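Local coordinates for transcription factor tau subunit sfc1 (Schizosaccharomyces pombe, PDB 4BJI), which binds box A promoter DNA of tRNA and similar genes as part of the tauA domain of TFIIIC, the factor that assembles the initiation complex for RNA polymerase III, at residues I13-N16 against V22-C25; R88-R93 against V139-D144; E42-L47 against K72-Y77; E49-W54 against A105-L110; P148-L153 against R183-A188. One frame throughout, in Å; residues are numbered along the deposited sequence. Where two conformers were deposited one is given.

Contact 1. Residues I13-N16 against V22-C25; sequences ITTN and VPTC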
# COMPACT_ATOMS: atom_id res chain seq x y z
N ILE A 13 -1.83 -2.10 -17.00
CA ILE A 13 -1.24 -3.43 -17.00
C ILE A 13 -1.18 -3.95 -15.59
O ILE A 13 -0.70 -3.24 -14.70
CB ILE A 13 0.19 -3.39 -17.58
CG1 ILE A 13 0.16 -2.83 -19.00
CG2 ILE A 13 0.84 -4.77 -17.52
CD1 ILE A 13 1.51 -2.41 -19.50
N THR A 14 -1.74 -5.14 -15.38
CA THR A 14 -1.75 -5.76 -14.07
C THR A 14 -0.73 -6.89 -13.98
O THR A 14 -0.40 -7.53 -14.97
CB THR A 14 -3.11 -6.28 -13.70
OG1 THR A 14 -3.50 -7.29 -14.65
CG2 THR A 14 -4.12 -5.15 -13.66
N THR A 15 -0.23 -7.08 -12.75
CA THR A 15 0.76 -8.12 -12.43
C THR A 15 0.37 -8.90 -11.19
O THR A 15 -0.37 -8.45 -10.33
CB THR A 15 2.19 -7.53 -12.16
OG1 THR A 15 2.11 -6.47 -11.22
CG2 THR A 15 2.83 -7.02 -13.43
N ASN A 16 0.90 -10.12 -11.11
CA ASN A 16 0.96 -10.85 -9.85
C ASN A 16 2.39 -11.30 -9.58
O ASN A 16 3.29 -11.09 -10.39
CB ASN A 16 -0.04 -12.01 -9.85
CG ASN A 16 0.28 -13.07 -10.90
OD1 ASN A 16 1.40 -13.60 -10.97
ND2 ASN A 16 -0.72 -13.42 -11.69
N VAL A 22 8.68 -7.41 -14.61
CA VAL A 22 7.68 -6.36 -14.47
C VAL A 22 7.62 -5.45 -15.71
O VAL A 22 8.60 -5.27 -16.44
CB VAL A 22 7.88 -5.51 -13.19
CG1 VAL A 22 7.89 -6.41 -11.98
CG2 VAL A 22 9.15 -4.68 -13.30
N PRO A 23 6.46 -4.84 -15.94
CA PRO A 23 6.30 -3.94 -17.07
C PRO A 23 7.32 -2.79 -17.08
O PRO A 23 7.58 -2.20 -16.02
CB PRO A 23 4.88 -3.39 -16.86
CG PRO A 23 4.18 -4.45 -16.11
CD PRO A 23 5.21 -4.99 -15.16
N THR A 24 7.85 -2.45 -18.26
CA THR A 24 8.85 -1.38 -18.40
C THR A 24 8.34 -0.17 -19.20
O THR A 24 8.97 0.89 -19.18
CB THR A 24 10.14 -1.88 -19.06
OG1 THR A 24 9.83 -2.49 -20.32
CG2 THR A 24 10.82 -2.91 -18.18
N CYS A 25 7.17 -0.31 -19.80
CA CYS A 25 6.55 0.79 -20.54
C CYS A 25 5.03 0.63 -20.59
O CYS A 25 4.48 -0.44 -20.26
CB CYS A 25 7.12 0.87 -21.96
SG CYS A 25 6.72 -0.53 -22.96
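I13 sets CG1 beside the backbone N (chi1 -59°), which leaves CG2 on the side opposite that N and next to P23, and the CG1 branch runs on toward C25. T15, in one of its two modelled conformers, has CG2 anti to the carbonyl carbon and facing the same proline. In this conformer the P23 ring receives two methyls. I13 CG2 lies 3.6 Å from P23 CG as the two side chains slide past each other. T15 CG2 meets P23 CD at 3.6 Å. At the far end of I13, CD1 touches the carbonyl O of C25 at 3.6 Å. I13 and T15 both bond through their backbones to L81; strand 14-15 is an outermost strand of the sheet, paired in parallel with 79-82. P23 lies in the loop that follows, with a backbone bond to G95, and its ring also rests on Y80. The contact thus folds the loop back over the edge strand. It is almost wholly methyl and methylene against a proline ring. Direct cohesion between the segments probably comes from dispersion and the shedding of water, while directional backbone bonds of the two segments go to L81 and G95.

Contact 2. Residues R88-R93 against V139-D144; sequences RDTYTR and VYQVCD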
# COMPACT_ATOMS: atom_id res chain seq x y z
N ARG A 88 -0.32 -5.94 -3.38
CA ARG A 88 -1.69 -5.83 -3.91
C ARG A 88 -2.22 -4.42 -3.78
O ARG A 88 -2.09 -3.78 -2.75
CB ARG A 88 -2.60 -6.81 -3.17
CG ARG A 88 -4.04 -6.78 -3.56
CD ARG A 88 -4.89 -7.52 -2.52
NE ARG A 88 -6.30 -7.55 -2.89
CZ ARG A 88 -7.20 -8.21 -2.19
NH1 ARG A 88 -6.80 -8.88 -1.13
NH2 ARG A 88 -8.47 -8.22 -2.56
N ASP A 89 -2.86 -3.98 -4.84
CA ASP A 89 -3.56 -2.69 -4.87
C ASP A 89 -2.60 -1.50 -4.80
O ASP A 89 -3.00 -0.37 -4.44
CB ASP A 89 -4.62 -2.61 -3.76
CG ASP A 89 -5.74 -3.59 -3.98
OD1 ASP A 89 -6.16 -3.75 -5.13
OD2 ASP A 89 -6.13 -4.26 -3.00
N THR A 90 -1.33 -1.72 -5.19
CA THR A 90 -0.40 -0.63 -5.39
C THR A 90 -0.02 -0.49 -6.85
O THR A 90 0.07 -1.49 -7.59
CB THR A 90 0.91 -0.74 -4.57
OG1 THR A 90 1.75 -1.81 -5.04
CG2 THR A 90 0.60 -0.94 -3.09
N TYR A 91 0.18 0.76 -7.24
CA TYR A 91 0.73 1.14 -8.54
C TYR A 91 2.21 1.34 -8.38
O TYR A 91 2.67 2.07 -7.49
CB TYR A 91 0.07 2.45 -9.00
CG TYR A 91 -1.41 2.30 -9.26
CD1 TYR A 91 -2.33 2.43 -8.23
CD2 TYR A 91 -1.88 1.99 -10.52
CE1 TYR A 91 -3.69 2.23 -8.43
CE2 TYR A 91 -3.24 1.81 -10.73
CZ TYR A 91 -4.13 1.94 -9.67
OH TYR A 91 -5.51 1.75 -9.85
N THR A 92 2.99 0.65 -9.22
CA THR A 92 4.46 0.68 -9.16
C THR A 92 5.01 1.29 -10.44
O THR A 92 4.57 0.94 -11.55
CB THR A 92 4.99 -0.76 -9.01
OG1 THR A 92 4.48 -1.35 -7.80
CG2 THR A 92 6.51 -0.75 -8.95
N ARG A 93 5.98 2.18 -10.31
CA ARG A 93 6.51 2.83 -11.48
C ARG A 93 7.16 1.80 -12.42
O ARG A 93 7.75 0.79 -11.98
CB ARG A 93 7.46 3.95 -11.08
CG ARG A 93 8.75 3.52 -10.44
CD ARG A 93 9.65 4.74 -10.04
NE ARG A 93 11.01 4.32 -9.69
CZ ARG A 93 11.73 4.75 -8.65
NH1 ARG A 93 11.31 5.67 -7.76
NH2 ARG A 93 12.94 4.21 -8.51
N VAL A 139 -6.69 -0.51 2.71
CA VAL A 139 -5.37 -0.98 2.28
C VAL A 139 -4.33 0.02 2.77
O VAL A 139 -4.40 1.19 2.43
CB VAL A 139 -5.22 -1.13 0.75
CG1 VAL A 139 -3.86 -1.68 0.40
CG2 VAL A 139 -6.32 -2.02 0.19
N TYR A 140 -3.41 -0.43 3.63
CA TYR A 140 -2.40 0.43 4.24
C TYR A 140 -1.02 -0.02 3.81
O TYR A 140 -0.70 -1.21 3.91
CB TYR A 140 -2.49 0.40 5.76
CG TYR A 140 -3.77 1.01 6.28
CD1 TYR A 140 -4.90 0.25 6.45
CD2 TYR A 140 -3.82 2.35 6.57
CE1 TYR A 140 -6.07 0.81 6.92
CE2 TYR A 140 -4.99 2.91 7.04
CZ TYR A 140 -6.09 2.14 7.22
OH TYR A 140 -7.28 2.74 7.69
N GLN A 141 -0.20 0.93 3.43
CA GLN A 141 1.20 0.63 3.15
C GLN A 141 2.06 0.79 4.41
O GLN A 141 1.80 1.66 5.24
CB GLN A 141 1.74 1.51 2.05
CG GLN A 141 1.19 1.11 0.68
CD GLN A 141 1.79 1.96 -0.40
OE1 GLN A 141 1.24 3.02 -0.73
NE2 GLN A 141 2.92 1.56 -0.94
N VAL A 142 3.09 -0.04 4.53
CA VAL A 142 3.92 -0.03 5.73
C VAL A 142 4.48 1.34 6.09
O VAL A 142 4.46 1.74 7.27
CB VAL A 142 5.04 -1.06 5.57
CG1 VAL A 142 6.14 -0.86 6.64
CG2 VAL A 142 4.45 -2.48 5.59
N CYS A 143 4.98 2.06 5.12
CA CYS A 143 5.58 3.37 5.35
C CYS A 143 4.59 4.39 5.90
O CYS A 143 5.02 5.44 6.41
CB CYS A 143 6.23 3.89 4.07
SG CYS A 143 5.11 4.01 2.63
N ASP A 144 3.29 4.10 5.78
CA ASP A 144 2.24 5.00 6.25
C ASP A 144 1.70 4.55 7.62
O ASP A 144 0.74 5.16 8.11
CB ASP A 144 1.12 5.08 5.24
CG ASP A 144 1.58 5.60 3.88
OD1 ASP A 144 2.50 6.42 3.84
OD2 ASP A 144 0.97 5.17 2.88
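V139 is touched at both methyls. Its CG2 lies 3.9 Å from OD2 of D89, where the two side chains cross at about a right angle. CG1 approaches the carbonyl O of R88 at 4.2 Å. Further along, T90 CG2 comes to 4.0 Å from NE2 of Q141. T90 OG1 sits between the backbone N and the carbonyl carbon (chi1 70°), which leaves CG2 anti to that carbon, and the hydroxyl goes to the carbonyl O of F87. Q141 does not start out toward the other segment, but its extended chain brings the amide near.

The next shell fixes these groups. R88 NE lies 3.3 Å from OD2 of D89 in a salt bridge, and the R88 cation also meets the ring of F111. V139 packs on T55, A109 and F111. The amide of Q141 is gripped at both ends: OE1 receives R51 NH2 and the backbone N of T55, and NE2 gives to the carbonyl oxygens of Y107 and V53. D144 adds a salt bridge to R51, and its N bonds to O of Q141 at 2.9 Å in the turn that follows the strand. Strand 90-93 belongs to the four-stranded sheet, and strand 139-141 pairs with 109-111 in a separate two-stranded one. The contact therefore lies where the two sheets meet, near the centre of the chain. Direct touches here are few and loose. Four bonds on one buried amide set its rotation and leave little doubt which end is oxygen, and they tie the strands together through Q141.

Contact 3. Residues E42-L47 against K72-Y77; sequences EALKPL and KFALPY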
# COMPACT_ATOMS: atom_id res chain seq x y z
N GLU A 42 2.03 14.92 -14.99
CA GLU A 42 3.12 15.74 -14.50
C GLU A 42 3.18 15.84 -12.98
O GLU A 42 4.28 15.87 -12.42
CB GLU A 42 3.07 17.12 -15.15
CG GLU A 42 3.31 17.07 -16.66
CD GLU A 42 4.58 16.34 -17.03
OE1 GLU A 42 5.64 16.67 -16.47
OE2 GLU A 42 4.51 15.40 -17.83
N ALA A 43 2.03 15.85 -12.32
CA ALA A 43 1.98 15.85 -10.87
C ALA A 43 2.42 14.51 -10.28
O ALA A 43 2.99 14.45 -9.18
CB ALA A 43 0.59 16.19 -10.41
N LEU A 44 2.12 13.42 -10.98
CA LEU A 44 2.50 12.08 -10.52
C LEU A 44 3.98 11.79 -10.63
O LEU A 44 4.54 11.05 -9.82
CB LEU A 44 1.76 11.01 -11.31
CG LEU A 44 0.28 10.86 -10.98
CD1 LEU A 44 -0.38 9.95 -12.00
CD2 LEU A 44 0.12 10.31 -9.57
N LYS A 45 4.65 12.36 -11.63
CA LYS A 45 6.04 12.01 -11.87
C LYS A 45 6.94 12.18 -10.63
O LYS A 45 7.64 11.24 -10.26
CB LYS A 45 6.59 12.78 -13.09
CG LYS A 45 6.11 12.19 -14.45
CD LYS A 45 6.58 13.05 -15.60
CE LYS A 45 6.22 12.43 -16.95
NZ LYS A 45 6.57 13.36 -18.08
N PRO A 46 6.91 13.36 -9.97
CA PRO A 46 7.77 13.50 -8.79
C PRO A 46 7.33 12.61 -7.64
O PRO A 46 8.17 12.21 -6.84
CB PRO A 46 7.62 14.97 -8.39
CG PRO A 46 6.48 15.49 -9.18
CD PRO A 46 6.38 14.65 -10.42
N LEU A 47 6.04 12.30 -7.54
CA LEU A 47 5.58 11.40 -6.48
C LEU A 47 6.18 10.01 -6.68
O LEU A 47 6.57 9.36 -5.71
CB LEU A 47 4.05 11.36 -6.39
CG LEU A 47 3.39 12.69 -5.96
CD1 LEU A 47 1.87 12.69 -6.07
CD2 LEU A 47 3.78 13.06 -4.55
N LYS A 72 -7.17 7.67 -12.41
CA LYS A 72 -7.16 6.33 -12.97
C LYS A 72 -6.75 6.27 -14.45
O LYS A 72 -6.26 5.24 -14.92
CB LYS A 72 -8.51 5.63 -12.78
CG LYS A 72 -9.63 6.17 -13.60
CD LYS A 72 -10.85 5.25 -13.49
CE LYS A 72 -12.00 5.85 -14.23
NZ LYS A 72 -13.14 4.90 -14.26
N PHE A 73 -6.93 7.38 -15.16
CA PHE A 73 -6.52 7.47 -16.54
C PHE A 73 -5.04 7.85 -16.71
O PHE A 73 -4.43 7.55 -17.72
CB PHE A 73 -7.39 8.52 -17.26
CG PHE A 73 -8.86 8.17 -17.33
CD1 PHE A 73 -9.34 7.35 -18.31
CD2 PHE A 73 -9.74 8.67 -16.39
CE1 PHE A 73 -10.70 7.01 -18.36
CE2 PHE A 73 -11.09 8.35 -16.43
CZ PHE A 73 -11.56 7.52 -17.42
N ALA A 74 -4.49 8.54 -15.71
CA ALA A 74 -3.10 9.01 -15.74
C ALA A 74 -2.12 7.90 -15.29
O ALA A 74 -1.02 7.78 -15.85
CB ALA A 74 -2.96 10.24 -14.83
N LEU A 75 -2.52 7.11 -14.30
CA LEU A 75 -1.61 6.11 -13.71
C LEU A 75 -1.02 5.15 -14.76
O LEU A 75 0.16 4.83 -14.69
CB LEU A 75 -2.28 5.35 -12.56
CG LEU A 75 -2.31 6.14 -11.25
CD1 LEU A 75 -3.32 5.63 -10.27
CD2 LEU A 75 -0.91 6.21 -10.61
N PRO A 76 -1.83 4.71 -15.75
CA PRO A 76 -1.30 3.75 -16.72
C PRO A 76 -0.19 4.29 -17.62
O PRO A 76 0.49 3.53 -18.33
CB PRO A 76 -2.55 3.39 -17.56
CG PRO A 76 -3.66 3.54 -16.63
CD PRO A 76 -3.30 4.81 -15.89
N TYR A 77 0.01 5.61 -17.60
CA TYR A 77 1.10 6.19 -18.35
C TYR A 77 2.45 6.09 -17.65
O TYR A 77 3.49 6.30 -18.28
CB TYR A 77 0.82 7.68 -18.66
CG TYR A 77 -0.18 7.86 -19.78
CD1 TYR A 77 -1.54 7.91 -19.53
CD2 TYR A 77 0.25 7.94 -21.10
CE1 TYR A 77 -2.47 8.05 -20.58
CE2 TYR A 77 -0.66 8.07 -22.14
CZ TYR A 77 -2.00 8.12 -21.86
OH TYR A 77 -2.88 8.28 -22.92
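OE2 of E42 is gripped by two groups of its own helix. K45 NZ donates to it at 2.9 Å, three residues on, in a salt bridge that uses the syn lone pair. Q38 NE2 bonds to the same oxygen. This charged pair rides on the exposed side of helix 35-50, and L44 between the two residues points inward. L44 holds CG anti to the carbonyl carbon (chi1 -74°), and its CD1 does all the touching across the contact. That methyl meets CB of A74 at 3.8 Å and CD2 of L75 at 4.0 Å. The side chains of L44 and L75 cross at about a right angle.

The order of helices 35-50, 56-60 and 71-74 with strands 53-55, 79-82 and 90-93 fits a winged-helix fold. If so, helix 71-74, the third, packs here on the first. Helix 56-60 joins them through L59, which touches L44, L47 and L75. A74 also rests on V40 and I41 of the long helix, and L75 on F48. N of Y77 bonds to O of A74 at 3.0 Å. The Y77 ring has the carbonyl oxygens of F73 and A74 at its edge, in its plane. Its OH bonds to O of G31.

Contact 4. Residues E49-W54 against A105-L110; sequences EKRPVW and AAYQAL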
# COMPACT_ATOMS: atom_id res chain seq x y z
N GLU A 49 9.03 9.44 -8.21
CA GLU A 49 10.46 9.55 -7.86
C GLU A 49 10.63 9.43 -6.36
O GLU A 49 11.59 8.78 -5.90
CB GLU A 49 11.06 10.87 -8.35
CG GLU A 49 11.06 11.03 -9.83
CD GLU A 49 12.00 10.06 -10.57
OE1 GLU A 49 12.80 9.34 -9.94
OE2 GLU A 49 11.93 10.04 -11.82
N LYS A 50 9.76 10.04 -5.59
CA LYS A 50 9.86 10.01 -4.12
C LYS A 50 9.61 8.59 -3.56
O LYS A 50 10.25 8.14 -2.59
CB LYS A 50 8.84 10.96 -3.48
CG LYS A 50 9.08 12.45 -3.77
CD LYS A 50 7.91 13.35 -3.31
CE LYS A 50 8.32 14.82 -3.30
NZ LYS A 50 7.20 15.75 -3.01
N ARG A 51 8.66 7.90 -4.16
CA ARG A 51 8.15 6.64 -3.63
C ARG A 51 7.70 5.82 -4.84
O ARG A 51 6.80 6.24 -5.55
CB ARG A 51 6.98 6.95 -2.69
CG ARG A 51 6.24 5.80 -2.17
CD ARG A 51 5.37 6.40 -1.04
NE ARG A 51 4.20 5.62 -0.77
CZ ARG A 51 3.40 5.89 0.27
NH1 ARG A 51 3.71 6.89 1.09
NH2 ARG A 51 2.35 5.18 0.47
N PRO A 52 8.35 4.68 -5.11
CA PRO A 52 8.05 4.00 -6.37
C PRO A 52 6.77 3.18 -6.39
O PRO A 52 6.36 2.70 -7.44
CB PRO A 52 9.22 3.05 -6.56
CG PRO A 52 9.72 2.82 -5.14
CD PRO A 52 9.53 4.12 -4.42
N VAL A 53 6.16 2.99 -5.22
CA VAL A 53 5.00 2.12 -5.05
C VAL A 53 3.96 2.84 -4.20
O VAL A 53 4.27 3.23 -3.05
CB VAL A 53 5.43 0.80 -4.31
CG1 VAL A 53 4.26 -0.08 -4.02
CG2 VAL A 53 6.50 0.03 -5.13
N TRP A 54 2.74 2.98 -4.71
CA TRP A 54 1.70 3.76 -4.05
C TRP A 54 0.32 3.11 -4.17
O TRP A 54 -0.07 2.68 -5.27
CB TRP A 54 1.52 5.10 -4.76
CG TRP A 54 2.57 6.15 -4.60
CD1 TRP A 54 3.67 6.35 -5.40
CD2 TRP A 54 2.56 7.22 -3.66
NE1 TRP A 54 4.35 7.49 -4.98
CE2 TRP A 54 3.68 8.03 -3.92
CE3 TRP A 54 1.71 7.57 -2.62
CZ2 TRP A 54 3.97 9.17 -3.16
CZ3 TRP A 54 2.01 8.69 -1.86
CH2 TRP A 54 3.13 9.47 -2.14
N ALA A 105 10.24 -3.47 1.23
CA ALA A 105 9.48 -3.85 2.40
C ALA A 105 8.70 -2.67 2.96
O ALA A 105 7.60 -2.85 3.49
CB ALA A 105 10.45 -4.38 3.48
N ALA A 106 9.22 -1.46 2.82
CA ALA A 106 8.55 -0.27 3.32
C ALA A 106 7.25 0.08 2.56
O ALA A 106 6.44 0.88 3.03
CB ALA A 106 9.50 0.90 3.25
N TYR A 107 7.07 -0.50 1.37
CA TYR A 107 5.96 -0.15 0.50
C TYR A 107 4.91 -1.26 0.42
O TYR A 107 3.90 -1.11 -0.27
CB TYR A 107 6.44 0.18 -0.92
CG TYR A 107 7.53 1.23 -0.93
CD1 TYR A 107 7.38 2.39 -0.21
CD2 TYR A 107 8.71 1.00 -1.60
CE1 TYR A 107 8.39 3.35 -0.18
CE2 TYR A 107 9.72 1.93 -1.59
CZ TYR A 107 9.55 3.08 -0.87
OH TYR A 107 10.60 3.99 -0.90
N GLN A 108 5.13 -2.36 1.14
CA GLN A 108 4.14 -3.44 1.14
C GLN A 108 2.79 -2.95 1.64
O GLN A 108 2.72 -2.06 2.49
CB GLN A 108 4.61 -4.63 1.99
CG GLN A 108 5.76 -5.35 1.35
CD GLN A 108 6.23 -6.61 2.03
OE1 GLN A 108 7.44 -6.90 1.99
NE2 GLN A 108 5.32 -7.37 2.63
N ALA A 109 1.73 -3.53 1.07
CA ALA A 109 0.35 -3.22 1.37
C ALA A 109 -0.33 -4.31 2.15
O ALA A 109 -0.16 -5.50 1.84
CB ALA A 109 -0.41 -3.01 0.06
N LEU A 110 -1.04 -3.91 3.20
CA LEU A 110 -1.86 -4.85 3.97
C LEU A 110 -3.32 -4.48 3.77
O LEU A 110 -3.71 -3.33 4.01
CB LEU A 110 -1.49 -4.83 5.45
CG LEU A 110 -0.09 -5.35 5.79
CD1 LEU A 110 0.83 -4.22 5.96
CD2 LEU A 110 -0.19 -6.14 7.05
O HOH W 1 10.24 6.52 -0.49
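K50 reaches Y107 through a water. The water donates to the carbonyl O of K50 at 2.7 Å and lies 2.6 Å from OH of Y107. R51 comes next, where the chain leaves helix. Its CG touches CE1 of Y107 at 3.8 Å, and the extended side chain slides past the tyrosine in the opposite direction, the guanidinium and ring planes 19° apart. CD of R51 sits 3.6 Å above the centre of the W54 ring. NE makes a weak bond to O of V53, and NH2 passes on to Q141 and D144. P52 crosses the tyrosine at about a right angle, its CD 3.6 Å from CE2 of Y107. V53 brings CB to 3.6 Å from CB of Y107, and its CG1, anti to the backbone N (chi1 175°), also packs there. Y107, just before strand 109-111, packs against the turn between helix 35-50 and strand 53-55. Trading Y107 for an alanine would probably open a gap beside R51 and P52 and leave the water without the phenol oxygen. The side chain offers carbon to three successive residues, the ring to R51 and P52 and CB to V53. Its hydroxyl links by water to K50 O at the helix end.

Contact 5. Residues P148-L153 against R183-A188; sequences PTIAPL and REKLFA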
# COMPACT_ATOMS: atom_id res chain seq x y z
N PRO A 148 2.75 4.06 17.04
CA PRO A 148 4.05 3.81 17.67
C PRO A 148 4.16 2.45 18.34
O PRO A 148 5.28 2.06 18.75
CB PRO A 148 4.19 5.00 18.66
CG PRO A 148 2.83 5.38 18.98
CD PRO A 148 2.04 5.18 17.69
N THR A 149 3.05 1.74 18.48
CA THR A 149 3.08 0.39 19.01
C THR A 149 3.25 -0.64 17.89
O THR A 149 3.69 -1.76 18.14
CB THR A 149 1.82 0.06 19.82
OG1 THR A 149 0.66 -0.02 18.96
CG2 THR A 149 1.61 1.09 20.86
N ILE A 150 2.91 -0.30 16.66
CA ILE A 150 3.00 -1.24 15.54
C ILE A 150 4.24 -0.99 14.68
O ILE A 150 4.93 -1.92 14.23
CB ILE A 150 1.73 -1.18 14.68
CG1 ILE A 150 0.54 -1.56 15.57
CG2 ILE A 150 1.88 -2.10 13.48
CD1 ILE A 150 -0.86 -1.53 14.90
N ALA A 151 4.55 0.26 14.39
CA ALA A 151 5.63 0.55 13.49
C ALA A 151 6.97 -0.11 13.88
O ALA A 151 7.66 -0.62 13.00
CB ALA A 151 5.76 2.06 13.33
N PRO A 152 7.34 -0.13 15.17
CA PRO A 152 8.63 -0.76 15.51
C PRO A 152 8.68 -2.24 15.17
O PRO A 152 9.77 -2.79 14.91
CB PRO A 152 8.75 -0.57 17.03
CG PRO A 152 7.89 0.62 17.32
CD PRO A 152 6.71 0.50 16.35
N LEU A 153 7.53 -2.90 15.15
CA LEU A 153 7.50 -4.33 14.81
C LEU A 153 8.02 -4.58 13.39
O LEU A 153 8.64 -5.61 13.11
CB LEU A 153 6.10 -4.91 14.93
CG LEU A 153 5.51 -4.96 16.33
CD1 LEU A 153 4.03 -5.33 16.28
CD2 LEU A 153 6.25 -5.91 17.14
N ARG A 183 -5.73 -5.33 12.50
CA ARG A 183 -7.13 -5.74 12.32
C ARG A 183 -7.92 -5.47 13.59
O ARG A 183 -9.01 -4.91 13.56
CB ARG A 183 -7.20 -7.21 11.96
CG ARG A 183 -8.63 -7.66 11.65
CD ARG A 183 -8.64 -9.15 11.46
NE ARG A 183 -8.25 -9.79 12.71
CZ ARG A 183 -7.53 -10.90 12.81
NH1 ARG A 183 -7.10 -11.54 11.73
NH2 ARG A 183 -7.24 -11.37 14.02
N GLU A 184 -7.35 -5.85 14.73
CA GLU A 184 -8.03 -5.63 16.01
C GLU A 184 -8.29 -4.15 16.24
O GLU A 184 -9.39 -3.76 16.63
CB GLU A 184 -7.19 -6.17 17.16
CG GLU A 184 -7.95 -6.11 18.49
CD GLU A 184 -9.11 -7.10 18.54
OE1 GLU A 184 -8.98 -8.23 17.97
OE2 GLU A 184 -10.17 -6.73 19.05
N LYS A 185 -7.29 -3.31 15.98
CA LYS A 185 -7.49 -1.87 16.18
C LYS A 185 -8.57 -1.37 15.22
O LYS A 185 -9.48 -0.60 15.62
CB LYS A 185 -6.18 -1.11 16.05
CG LYS A 185 -5.20 -1.37 17.16
CD LYS A 185 -4.18 -0.26 17.30
CE LYS A 185 -3.21 -0.54 18.45
NZ LYS A 185 -2.41 0.62 18.74
N LEU A 186 -8.53 -1.78 13.96
CA LEU A 186 -9.58 -1.37 13.02
C LEU A 186 -10.99 -1.78 13.46
O LEU A 186 -11.95 -1.01 13.29
CB LEU A 186 -9.28 -1.94 11.64
CG LEU A 186 -8.14 -1.26 10.91
CD1 LEU A 186 -7.81 -2.07 9.66
CD2 LEU A 186 -8.51 0.16 10.52
N PHE A 187 -11.14 -2.98 14.02
CA PHE A 187 -12.47 -3.45 14.46
C PHE A 187 -13.10 -2.36 15.31
O PHE A 187 -14.31 -2.07 15.23
CB PHE A 187 -12.39 -4.66 15.40
CG PHE A 187 -12.09 -5.98 14.73
CD1 PHE A 187 -12.58 -6.30 13.48
CD2 PHE A 187 -11.35 -6.93 15.43
CE1 PHE A 187 -12.30 -7.55 12.92
CE2 PHE A 187 -11.07 -8.17 14.88
CZ PHE A 187 -11.55 -8.48 13.62
N ALA A 188 -12.28 -1.79 16.18
CA ALA A 188 -12.75 -0.82 17.15
C ALA A 188 -12.94 0.55 16.52
O ALA A 188 -13.98 1.18 16.68
CB ALA A 188 -11.79 -0.71 18.32
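The F187 ring lies against its own helix. One face has the carbonyl O of R183 3.5 Å above it, toward the rim, and CD of E184 stands at its edge, in plane. This ring takes no part in the contact with 148-153. K185, two residues earlier, makes the contact. CG of K185 is anti to its carbonyl carbon (chi1 -69°), and the rest of the chain is extended, which carries NZ across to the loop. NZ donates to OG1 of T149 at 3.1 Å. The stronger partner of the ammonium group is OD2 of D147, in a salt bridge. T149 OG1 also bonds to OD1 of D147. The carboxylate, the hydroxyl and the ammonium group thus hold one another in pairs. Nearby, CD1 of I150 approaches CD of K185 at 4.3 Å. Losing this chain to an alanine would probably leave D147 without its positive partner, T149 without its ammonium donor and I150 with less aliphatic contact. I150 also packs on V178 and M182 of the same helix, and its O receives N of L153 at 2.9 Å. L153 turns to V178, L181 and L204, and K185 and E184 both touch V200. The long helix 172-189 thus packs against the short helix 151-155 and against helix 197-205, with K185, T149 and D147 bonded at the loop before the short helix.

Overall arrangement
From the N terminus, contact 1 comes first. It closes a short loop of five residues and folds it onto the edge strand 14-15. Contact 3 then closes the loop from helix 35-50 to helix 71-74 within the probable winged-helix part. Contact 4 opens before contact 3 has closed, so the two cross, and both use helix 35-50. Contact 4 runs on to the start of strand 109-111. Contact 2 opens inside that span and closes beyond it, so contacts 2 and 4 cross as well. Their centres are 5 Å apart, and together they join the four-stranded sheet to the two-stranded one. Contact 5 follows in series and ties the loop before helix 151-155 to helix 172-189, about 32 Å between centres from contact 1.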